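PDB 5IHX: tyrosine--tRNA ligase, mitochondrial from Emericella nidulans, which probably joins L-tyrosine to tRNA(Tyr) at the expense of ATP, as a class I aminoacyl-tRNA synthetase. Local coordinates for residues A[326-329]-A[330-334]. Sequence-based numbering, arbitrary orientation.
Sequences RYLK and MFTFL
Y327 and F331, one turn apart near the C-terminal end of helix 321-331, form an edge-to-face pair: the F331 edge, led by CE2, meets one face of the Y327 ring near its rim, with centroids 5.4 Å apart and planes at 67°. The helical hydrogen bond from F331 N to Y327 O joins the same two residues. M330 approaches the same tyrosine obliquely, its CE 3.8 Å from Y327 CD1. A bend at chi3 (-52°) brings this methyl against R326 CG as well, while M330 SD lies at the guanidinium edge and accepts a weak hydrogen bond from R326 NE at 3.6 Å. The arginine's NH2 is held separately by G45 O.

The last turn illustrates how a threonine side chain can extend helical bonding as the backbone departs. A chi1 of 87° sets T332 OG1 between its own backbone N and carbonyl carbon, from where it donates to L328 O at 2.7 Å in the carbonyl plane, supplementing a weak bond from T332 N. OG1 also accepts from L334 N at 3.0 Å, forming an ST turn; beyond it, L334 CD1 meets L328 CD2. A water may bridge K329 O and T332 O. In the helical region after the nucleotide-binding fold of this truncated synthetase, L328 and L334 pack on I339 of helix 336-348, Y327 and L328 on L359 of helix 354-368, and M330 and F331 on L85 of helix 84-95, whose chain leads on to sheet strand 100-104.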
# COMPACT_ATOMS: atom_id res chain seq x y z
N ARG A 326 -24.46 -32.35 -15.84
CA ARG A 326 -24.05 -31.36 -14.86
C ARG A 326 -23.95 -29.98 -15.52
O ARG A 326 -24.33 -28.98 -14.92
CB ARG A 326 -22.72 -31.73 -14.20
CG ARG A 326 -22.22 -30.64 -13.27
CD ARG A 326 -21.49 -31.18 -12.06
NE ARG A 326 -21.36 -30.16 -11.03
CZ ARG A 326 -20.89 -30.38 -9.80
NH1 ARG A 326 -20.50 -31.60 -9.44
NH2 ARG A 326 -20.82 -29.38 -8.93
N TYR A 327 -23.44 -29.94 -16.75
CA TYR A 327 -23.31 -28.67 -17.46
C TYR A 327 -24.68 -28.04 -17.73
O TYR A 327 -24.83 -26.83 -17.65
CB TYR A 327 -22.57 -28.85 -18.78
CG TYR A 327 -21.06 -28.93 -18.65
CD1 TYR A 327 -20.46 -29.31 -17.46
CD2 TYR A 327 -20.24 -28.59 -19.72
CE1 TYR A 327 -19.08 -29.38 -17.34
CE2 TYR A 327 -18.86 -28.65 -19.61
CZ TYR A 327 -18.29 -29.04 -18.41
OH TYR A 327 -16.92 -29.10 -18.30
N LEU A 328 -25.67 -28.87 -18.06
CA LEU A 328 -27.03 -28.38 -18.25
C LEU A 328 -27.52 -27.67 -17.00
O LEU A 328 -28.21 -26.65 -17.07
CB LEU A 328 -27.98 -29.53 -18.61
CG LEU A 328 -27.99 -29.99 -20.07
CD1 LEU A 328 -28.75 -31.30 -20.21
CD2 LEU A 328 -28.59 -28.93 -20.98
N LYS A 329 -27.16 -28.21 -15.84
CA LYS A 329 -27.58 -27.63 -14.57
C LYS A 329 -26.82 -26.35 -14.24
O LYS A 329 -27.39 -25.41 -13.68
CB LYS A 329 -27.40 -28.65 -13.44
CG LYS A 329 -28.32 -29.86 -13.55
CD LYS A 329 -27.95 -30.94 -12.55
CE LYS A 329 -28.93 -32.11 -12.62
NZ LYS A 329 -28.51 -33.23 -11.73
N MET A 330 -25.54 -26.31 -14.59
CA MET A 330 -24.68 -25.19 -14.22
C MET A 330 -24.76 -24.02 -15.21
O MET A 330 -24.63 -22.86 -14.81
CB MET A 330 -23.22 -25.65 -14.09
CG MET A 330 -22.98 -26.64 -12.96
SD MET A 330 -21.22 -26.95 -12.62
CE MET A 330 -20.60 -27.35 -14.25
N PHE A 331 -24.96 -24.32 -16.49
CA PHE A 331 -24.87 -23.30 -17.54
C PHE A 331 -26.21 -22.83 -18.12
O PHE A 331 -26.23 -21.99 -19.01
CB PHE A 331 -24.00 -23.81 -18.69
CG PHE A 331 -22.53 -23.82 -18.39
CD1 PHE A 331 -21.81 -22.63 -18.37
CD2 PHE A 331 -21.86 -25.00 -18.14
CE1 PHE A 331 -20.46 -22.63 -18.10
CE2 PHE A 331 -20.50 -25.01 -17.87
CZ PHE A 331 -19.80 -23.82 -17.85
N THR A 332 -27.33 -23.36 -17.62
CA THR A 332 -28.64 -22.97 -18.14
C THR A 332 -29.65 -22.75 -17.02
O THR A 332 -29.42 -23.13 -15.87
CB THR A 332 -29.21 -24.03 -19.11
OG1 THR A 332 -29.92 -25.03 -18.37
CG2 THR A 332 -28.11 -24.69 -19.93
N PHE A 333 -30.77 -22.13 -17.37
CA PHE A 333 -31.90 -21.93 -16.46
C PHE A 333 -32.97 -23.00 -16.67
O PHE A 333 -34.09 -22.89 -16.16
CB PHE A 333 -32.51 -20.54 -16.66
CG PHE A 333 -31.78 -19.42 -15.95
CD1 PHE A 333 -32.29 -18.13 -15.98
CD2 PHE A 333 -30.59 -19.65 -15.27
CE1 PHE A 333 -31.63 -17.09 -15.34
CE2 PHE A 333 -29.93 -18.61 -14.63
CZ PHE A 333 -30.46 -17.34 -14.67
N LEU A 334 -32.64 -24.05 -17.43
CA LEU A 334 -33.56 -25.14 -17.68
C LEU A 334 -34.01 -25.78 -16.37
O LEU A 334 -33.17 -26.11 -15.53
CB LEU A 334 -32.92 -26.20 -18.58
CG LEU A 334 -32.76 -25.88 -20.07
CD1 LEU A 334 -31.84 -26.89 -20.72
CD2 LEU A 334 -34.11 -25.86 -20.77
O HOH W 1 -27.40 -22.36 -13.90